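Local coordinates for putative endonuclease/exonuclease/phosphatase family protein (Bacteroides vulgatus ATCC 8482, PDB 3G6S) that probably acts as a nuclease or phosphatase of the endonuclease/exonuclease/phosphatase family, cutting phosphate ester bonds, perhaps in nucleic acid, at residues Gly129-His141 with Ile161-Asn174. Numbering follows the deposited sequence.
Sequences GKIFMAVNTHFDH and IVGERPAVVTGDFN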
ATOM      1  N   GLY A 129      17.733 -12.524  -9.523  1.00 31.67           N
ATOM      2  CA  GLY A 129      18.567 -12.354  -8.342  1.00 27.10           C
ATOM      3  C   GLY A 129      18.539 -10.932  -7.805  1.00 22.76           C
ATOM      4  O   GLY A 129      19.268 -10.595  -6.877  1.00 15.15           O
ATOM      5  N   LYS A 130      17.684 -10.096  -8.386  1.00 21.33           N
ATOM      6  CA  LYS A 130      17.580  -8.706  -7.964  1.00 24.54           C
ATOM      7  C   LYS A 130      16.952  -8.537  -6.589  1.00 21.90           C
ATOM      8  O   LYS A 130      15.908  -9.127  -6.290  1.00 20.52           O
ATOM      9  CB  LYS A 130      16.777  -7.892  -8.979  1.00 24.23           C
ATOM     10  CG  LYS A 130      16.744  -6.409  -8.669  1.00 26.69           C
ATOM     11  CD  LYS A 130      18.124  -5.774  -8.755  1.00 19.11           C
ATOM     12  CE  LYS A 130      18.024  -4.260  -8.580  1.00 38.73           C
ATOM     13  NZ  LYS A 130      19.344  -3.551  -8.634  1.00 33.62           N
ATOM     14  N   ILE A 131      17.606  -7.724  -5.763  1.00 19.59           N
ATOM     15  CA  ILE A 131      17.149  -7.430  -4.410  1.00 17.23           C
ATOM     16  C   ILE A 131      16.482  -6.060  -4.371  1.00 19.16           C
ATOM     17  O   ILE A 131      16.964  -5.102  -4.971  1.00 21.19           O
ATOM     18  CB  ILE A 131      18.325  -7.445  -3.398  1.00 15.35           C
ATOM     19  CG1 ILE A 131      18.703  -8.882  -3.054  1.00 12.52           C
ATOM     20  CG2 ILE A 131      17.943  -6.721  -2.130  1.00  9.08           C
ATOM     21  CD1 ILE A 131      19.438  -9.571  -4.151  1.00 34.40           C
ATOM     22  N   PHE A 132      15.354  -5.984  -3.680  1.00 21.27           N
ATOM     23  CA  PHE A 132      14.635  -4.732  -3.544  1.00 25.56           C
ATOM     24  C   PHE A 132      13.778  -4.762  -2.308  1.00 25.37           C
ATOM     25  O   PHE A 132      13.634  -5.798  -1.670  1.00 24.31           O
ATOM     26  CB  PHE A 132      13.761  -4.448  -4.763  1.00 21.59           C
ATOM     27  CG  PHE A 132      12.772  -5.527  -5.081  1.00 29.21           C
ATOM     28  CD1 PHE A 132      13.160  -6.653  -5.808  1.00 25.98           C
ATOM     29  CD2 PHE A 132      11.432  -5.387  -4.724  1.00 19.71           C
ATOM     30  CE1 PHE A 132      12.223  -7.616  -6.194  1.00 26.18           C
ATOM     31  CE2 PHE A 132      10.488  -6.344  -5.103  1.00 23.63           C
ATOM     32  CZ  PHE A 132      10.882  -7.465  -5.842  1.00 21.15           C
HETATM   33  N   MSE A 133      13.203  -3.626  -1.960  1.00 23.48           N
HETATM   34  CA  MSE A 133      12.386  -3.602  -0.777  1.00 23.98           C
HETATM   35  C   MSE A 133      11.011  -3.031  -1.028  1.00 28.23           C
HETATM   36  O   MSE A 133      10.821  -2.147  -1.865  1.00 31.94           O
HETATM   37  CB  MSE A 133      13.083  -2.805   0.312  1.00 28.84           C
HETATM   38  CG  MSE A 133      12.303  -2.728   1.597  1.00 44.42           C
HETATM   39 SE   MSE A 133      13.180  -1.568   2.830  1.00 62.48          SE
HETATM   40  CE  MSE A 133      12.628  -2.435   4.455  1.00 63.34           C
ATOM     41  N   ALA A 134      10.050  -3.559  -0.291  1.00 21.80           N
ATOM     42  CA  ALA A 134       8.682  -3.105  -0.393  1.00 19.94           C
ATOM     43  C   ALA A 134       8.234  -2.685   0.994  1.00 23.52           C
ATOM     44  O   ALA A 134       8.468  -3.391   1.979  1.00 19.65           O
ATOM     45  CB  ALA A 134       7.793  -4.222  -0.911  1.00 17.13           C
ATOM     46  N   VAL A 135       7.595  -1.524   1.063  1.00 19.67           N
ATOM     47  CA  VAL A 135       7.078  -1.011   2.321  1.00 20.05           C
ATOM     48  C   VAL A 135       5.645  -0.577   2.059  1.00 21.31           C
ATOM     49  O   VAL A 135       5.381   0.177   1.125  1.00 23.32           O
ATOM     50  CB  VAL A 135       7.908   0.192   2.843  1.00 21.33           C
ATOM     51  CG1 VAL A 135       7.331   0.691   4.167  1.00 22.42           C
ATOM     52  CG2 VAL A 135       9.351  -0.232   3.052  1.00 20.03           C
ATOM     53  N   ASN A 136       4.727  -1.079   2.879  1.00 21.98           N
ATOM     54  CA  ASN A 136       3.308  -0.782   2.758  1.00 20.74           C
ATOM     55  C   ASN A 136       2.833  -0.194   4.068  1.00 25.27           C
ATOM     56  O   ASN A 136       3.091  -0.752   5.133  1.00 27.62           O
ATOM     57  CB  ASN A 136       2.530  -2.059   2.473  1.00 16.86           C
ATOM     58  CG  ASN A 136       1.082  -1.784   2.197  1.00 31.76           C
ATOM     59  OD1 ASN A 136       0.758  -0.941   1.351  1.00 29.48           O
ATOM     60  ND2 ASN A 136       0.189  -2.487   2.898  1.00 21.59           N
ATOM     61  N   THR A 137       2.120   0.920   4.004  1.00 24.14           N
ATOM     62  CA  THR A 137       1.678   1.541   5.237  1.00 27.07           C
ATOM     63  C   THR A 137       0.298   2.203   5.142  1.00 22.81           C
ATOM     64  O   THR A 137      -0.287   2.260   4.065  1.00 26.26           O
ATOM     65  CB  THR A 137       2.745   2.568   5.682  1.00 23.81           C
ATOM     66  OG1 THR A 137       2.357   3.169   6.921  1.00 31.87           O
ATOM     67  CG2 THR A 137       2.915   3.639   4.624  1.00 17.50           C
ATOM     68  N   HIS A 138      -0.212   2.680   6.280  1.00 25.87           N
ATOM     69  CA  HIS A 138      -1.512   3.372   6.370  1.00 29.26           C
ATOM     70  C   HIS A 138      -1.362   4.521   7.370  1.00 29.88           C
ATOM     71  O   HIS A 138      -1.235   4.283   8.566  1.00 30.85           O
ATOM     72  CB  HIS A 138      -2.609   2.427   6.874  1.00 23.66           C
ATOM     73  CG  HIS A 138      -3.996   2.952   6.674  1.00 28.64           C
ATOM     74  ND1 HIS A 138      -4.244   4.237   6.241  1.00 40.69           N
ATOM     75  CD2 HIS A 138      -5.204   2.358   6.805  1.00 33.88           C
ATOM     76  CE1 HIS A 138      -5.551   4.410   6.109  1.00 26.37           C
ATOM     77  NE2 HIS A 138      -6.154   3.286   6.444  1.00 26.37           N
ATOM     78  N   PHE A 139      -1.374   5.760   6.877  1.00 38.00           N
ATOM     79  CA  PHE A 139      -1.213   6.954   7.719  1.00 34.73           C
ATOM     80  C   PHE A 139      -2.469   7.411   8.470  1.00 38.71           C
ATOM     81  O   PHE A 139      -3.586   6.999   8.152  1.00 36.19           O
ATOM     82  CB  PHE A 139      -0.700   8.115   6.861  1.00 31.42           C
ATOM     83  CG  PHE A 139       0.794   8.123   6.668  1.00 32.23           C
ATOM     84  CD1 PHE A 139       1.521   6.939   6.644  1.00 37.31           C
ATOM     85  CD2 PHE A 139       1.472   9.319   6.476  1.00 40.58           C
ATOM     86  CE1 PHE A 139       2.899   6.955   6.434  1.00 36.42           C
ATOM     87  CE2 PHE A 139       2.849   9.337   6.266  1.00 31.80           C
ATOM     88  CZ  PHE A 139       3.560   8.155   6.244  1.00 37.90           C
ATOM     89  N   ASP A 140      -2.263   8.267   9.474  1.00 37.03           N
ATOM     90  CA  ASP A 140      -3.348   8.825  10.282  1.00 39.49           C
ATOM     91  C   ASP A 140      -3.993   9.993   9.527  1.00 40.91           C
ATOM     92  O   ASP A 140      -3.295  10.827   8.952  1.00 40.41           O
ATOM     93  CB  ASP A 140      -2.804   9.333  11.622  1.00 45.15           C
ATOM     94  CG  ASP A 140      -3.901   9.869  12.542  1.00 55.82           C
ATOM     95  OD1 ASP A 140      -3.567  10.499  13.564  1.00 62.51           O
ATOM     96  OD2 ASP A 140      -5.099   9.656  12.256  1.00 60.74           O
ATOM     97  N   HIS A 141      -5.321  10.055   9.535  1.00 35.66           N
ATOM     98  CA  HIS A 141      -6.033  11.123   8.842  1.00 44.44           C
ATOM     99  C   HIS A 141      -6.107  12.410   9.660  1.00 39.48           C
ATOM    100  O   HIS A 141      -6.225  13.507   9.102  1.00 33.56           O
ATOM    101  CB  HIS A 141      -7.442  10.667   8.484  1.00 35.32           C
ATOM    102  CG  HIS A 141      -8.214  10.159   9.653  1.00 35.97           C
ATOM    103  ND1 HIS A 141      -9.383  10.751  10.088  1.00 36.44           N
ATOM    104  CD2 HIS A 141      -7.983   9.123  10.489  1.00 35.38           C
ATOM    105  CE1 HIS A 141      -9.833  10.098  11.143  1.00 40.00           C
ATOM    106  NE2 HIS A 141      -9.002   9.104  11.408  1.00 36.23           N
ATOM    107  N   ILE A 161      17.505  -0.918   6.211  1.00 35.94           N
ATOM    108  CA  ILE A 161      17.372  -2.267   5.676  1.00 27.89           C
ATOM    109  C   ILE A 161      17.980  -2.535   4.310  1.00 30.04           C
ATOM    110  O   ILE A 161      18.742  -3.484   4.146  1.00 38.06           O
ATOM    111  CB  ILE A 161      15.889  -2.691   5.599  1.00 34.10           C
ATOM    112  CG1 ILE A 161      15.350  -2.989   6.999  1.00 43.71           C
ATOM    113  CG2 ILE A 161      15.740  -3.934   4.726  1.00 33.04           C
ATOM    114  CD1 ILE A 161      15.172  -1.769   7.873  1.00 54.65           C
ATOM    115  N   VAL A 162      17.640  -1.718   3.323  1.00 29.26           N
ATOM    116  CA  VAL A 162      18.148  -1.961   1.979  1.00 30.81           C
ATOM    117  C   VAL A 162      19.122  -0.897   1.470  1.00 29.81           C
ATOM    118  O   VAL A 162      19.626  -0.993   0.351  1.00 33.14           O
ATOM    119  CB  VAL A 162      16.963  -2.130   0.972  1.00 28.76           C
ATOM    120  CG1 VAL A 162      16.519  -0.765   0.422  1.00 26.55           C
ATOM    121  CG2 VAL A 162      17.365  -3.061  -0.143  1.00 34.80           C
ATOM    122  N   GLY A 163      19.384   0.115   2.287  1.00 25.72           N
ATOM    123  CA  GLY A 163      20.316   1.152   1.885  1.00 25.26           C
ATOM    124  C   GLY A 163      19.887   1.931   0.659  1.00 30.47           C
ATOM    125  O   GLY A 163      18.823   2.547   0.653  1.00 37.62           O
ATOM    126  N   GLU A 164      20.713   1.902  -0.382  1.00 31.18           N
ATOM    127  CA  GLU A 164      20.416   2.615  -1.623  1.00 37.47           C
ATOM    128  C   GLU A 164      19.879   1.722  -2.740  1.00 34.99           C
ATOM    129  O   GLU A 164      19.822   2.128  -3.901  1.00 31.11           O
ATOM    130  CB  GLU A 164      21.665   3.347  -2.107  1.00 38.25           C
ATOM    131  CG  GLU A 164      22.922   2.505  -2.052  1.00 63.51           C
ATOM    132  CD  GLU A 164      24.125   3.219  -2.637  1.00 78.41           C
ATOM    133  OE1 GLU A 164      24.347   4.401  -2.278  1.00 78.83           O
ATOM    134  OE2 GLU A 164      24.853   2.595  -3.448  1.00 82.77           O
ATOM    135  N   ARG A 165      19.495   0.502  -2.379  1.00 31.47           N
ATOM    136  CA  ARG A 165      18.943  -0.447  -3.337  1.00 27.17           C
ATOM    137  C   ARG A 165      17.461  -0.109  -3.557  1.00 31.31           C
ATOM    138  O   ARG A 165      16.821   0.515  -2.701  1.00 22.97           O
ATOM    139  CB  ARG A 165      19.115  -1.873  -2.807  1.00 26.97           C
ATOM    140  CG  ARG A 165      20.560  -2.374  -2.879  1.00 25.54           C
ATOM    141  CD  ARG A 165      20.761  -3.697  -2.149  1.00 28.78           C
ATOM    142  NE  ARG A 165      20.743  -3.506  -0.704  1.00 30.95           N
ATOM    143  CZ  ARG A 165      20.862  -4.481   0.192  1.00 25.87           C
ATOM    144  NH1 ARG A 165      21.007  -5.749  -0.199  1.00 18.57           N
ATOM    145  NH2 ARG A 165      20.847  -4.175   1.488  1.00 19.07           N
ATOM    146  N   PRO A 166      16.901  -0.513  -4.712  1.00 27.99           N
ATOM    147  CA  PRO A 166      15.502  -0.251  -5.061  1.00 26.70           C
ATOM    148  C   PRO A 166      14.514  -0.538  -3.930  1.00 24.80           C
ATOM    149  O   PRO A 166      14.579  -1.578  -3.262  1.00 21.06           O
ATOM    150  CB  PRO A 166      15.275  -1.151  -6.275  1.00 21.54           C
ATOM    151  CG  PRO A 166      16.608  -1.202  -6.901  1.00 24.92           C
ATOM    152  CD  PRO A 166      17.522  -1.392  -5.715  1.00 25.83           C
ATOM    153  N   ALA A 167      13.597   0.404  -3.734  1.00 20.96           N
ATOM    154  CA  ALA A 167      12.573   0.312  -2.702  1.00 16.74           C
ATOM    155  C   ALA A 167      11.296   0.979  -3.186  1.00 16.43           C
ATOM    156  O   ALA A 167      11.330   1.993  -3.883  1.00 17.38           O
ATOM    157  CB  ALA A 167      13.056   0.988  -1.434  1.00 13.32           C
ATOM    158  N   VAL A 168      10.165   0.406  -2.812  1.00 21.84           N
ATOM    159  CA  VAL A 168       8.893   0.965  -3.216  1.00 22.61           C
ATOM    160  C   VAL A 168       7.979   1.027  -2.009  1.00 26.91           C
ATOM    161  O   VAL A 168       7.807   0.044  -1.279  1.00 24.51           O
ATOM    162  CB  VAL A 168       8.240   0.120  -4.316  1.00 21.31           C
ATOM    163  CG1 VAL A 168       6.948   0.772  -4.768  1.00 17.28           C
ATOM    164  CG2 VAL A 168       9.213  -0.031  -5.480  1.00 23.49           C
ATOM    165  N   VAL A 169       7.418   2.208  -1.798  1.00 18.16           N
ATOM    166  CA  VAL A 169       6.514   2.449  -0.698  1.00 21.33           C
ATOM    167  C   VAL A 169       5.116   2.677  -1.235  1.00 19.30           C
ATOM    168  O   VAL A 169       4.907   3.495  -2.130  1.00 25.87           O
ATOM    169  CB  VAL A 169       6.915   3.701   0.097  1.00 22.88           C
ATOM    170  CG1 VAL A 169       5.865   3.987   1.171  1.00 10.31           C
ATOM    171  CG2 VAL A 169       8.301   3.505   0.700  1.00 11.68           C
ATOM    172  N   THR A 170       4.167   1.944  -0.678  1.00 20.51           N
ATOM    173  CA  THR A 170       2.775   2.066  -1.059  1.00 24.13           C
ATOM    174  C   THR A 170       1.946   2.271   0.192  1.00 23.36           C
ATOM    175  O   THR A 170       2.410   2.025   1.312  1.00 16.93           O
ATOM    176  CB  THR A 170       2.252   0.787  -1.765  1.00 25.68           C
ATOM    177  OG1 THR A 170       2.430  -0.350  -0.907  1.00 21.73           O
ATOM    178  CG2 THR A 170       2.973   0.566  -3.070  1.00 28.99           C
ATOM    179  N   GLY A 171       0.712   2.717  -0.007  1.00 29.99           N
ATOM    180  CA  GLY A 171      -0.175   2.904   1.119  1.00 30.13           C
ATOM    181  C   GLY A 171      -1.188   4.008   0.972  1.00 29.68           C
ATOM    182  O   GLY A 171      -1.242   4.706  -0.041  1.00 31.16           O
ATOM    183  N   ASP A 172      -2.009   4.140   2.005  1.00 35.30           N
ATOM    184  CA  ASP A 172      -3.026   5.163   2.065  1.00 23.59           C
ATOM    185  C   ASP A 172      -2.457   6.207   3.004  1.00 28.29           C
ATOM    186  O   ASP A 172      -2.181   5.926   4.170  1.00 25.44           O
ATOM    187  CB  ASP A 172      -4.311   4.604   2.660  1.00 31.60           C
ATOM    188  CG  ASP A 172      -5.464   5.565   2.540  1.00 35.09           C
ATOM    189  OD1 ASP A 172      -5.261   6.779   2.784  1.00 26.94           O
ATOM    190  OD2 ASP A 172      -6.576   5.103   2.208  1.00 39.99           O
ATOM    191  N   PHE A 173      -2.287   7.416   2.502  1.00 23.63           N
ATOM    192  CA  PHE A 173      -1.739   8.464   3.327  1.00 29.59           C
ATOM    193  C   PHE A 173      -2.765   9.449   3.880  1.00 35.99           C
ATOM    194  O   PHE A 173      -2.418  10.336   4.664  1.00 40.13           O
ATOM    195  CB  PHE A 173      -0.658   9.196   2.539  1.00 27.42           C
ATOM    196  CG  PHE A 173       0.444   8.297   2.073  1.00 32.86           C
ATOM    197  CD1 PHE A 173       0.237   7.415   1.008  1.00 34.18           C
ATOM    198  CD2 PHE A 173       1.672   8.282   2.740  1.00 30.18           C
ATOM    199  CE1 PHE A 173       1.235   6.525   0.613  1.00 35.41           C
ATOM    200  CE2 PHE A 173       2.683   7.396   2.358  1.00 27.99           C
ATOM    201  CZ  PHE A 173       2.464   6.508   1.288  1.00 38.43           C
ATOM    202  N   ASN A 174      -4.020   9.294   3.475  1.00 30.02           N
ATOM    203  CA  ASN A 174      -5.084  10.172   3.941  1.00 30.26           C
ATOM    204  C   ASN A 174      -4.832  11.645   3.676  1.00 32.73           C
ATOM    205  O   ASN A 174      -5.244  12.499   4.456  1.00 35.06           O
ATOM    206  CB  ASN A 174      -5.333   9.985   5.437  1.00 30.18           C
ATOM    207  CG  ASN A 174      -6.136   8.754   5.739  1.00 32.02           C
ATOM    208  OD1 ASN A 174      -7.196   8.521   5.146  1.00 36.88           O
ATOM    209  ND2 ASN A 174      -5.653   7.958   6.684  1.00 39.61           N
TER
HETATM  210  O   HOH W   1       4.631  -1.663  -1.242  1.00 21.16           O
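Thr170 OG1 is gripped from two sides: it gives its proton to Asn136 OD1 at 2.9 Å and accepts one from a water that also bonds Val135 O. Threonine suits this buried place because its hydroxyl donates and accepts at once. With CG anti to the backbone N (chi1 -174°), Asn136 presents OD1 to the hydroxyl, while its ND2 is taken by Met44 O and Ala79 O, so one amide both accepts and donates. The backbones of strands 131-138 and 167-172 run parallel: Val135 N donates to Val168 O at 2.8 Å, and Val135 O accepts from Thr170 N. On the Met133 and Val135 face, apolar to suit the helix side, Met133, present as selenomethionine, crosses Ile161 at about a right angle, its CE 3.5 Å from Ile161 CG2, and Val135 CB meets Val169 CG2. Gly171 is needed, since a CB there would run into Thr137 O.

At the C-terminal ends Phe139 N bonds to Asp172 O at 2.8 Å, and His138 ND1 makes a weak, long bond to the same oxygen. Phe173 turns its edge onto the face of Phe139, CD2 lying over the ring centre with the planes at 58°. With an alanine here, the Phe173 edge would probably lose the face it packs against, and a gap would open beside helix 144-161. Asp172 OD1 accepts from Asn174 N, an Asx turn, and OD2 is held by Asn10.

The pair forms a right-handed beta-alpha-beta unit through helix 144-161, whose Ile158 packs on Ala167 and Val169 and whose Ser150 touches Phe139. Strands 117-125 and 224-228 flank it in the sheet, and on the Ala134 and Thr170 face Trp6 of strand 2-10 joins it to the second sheet of this DNase I-like fold.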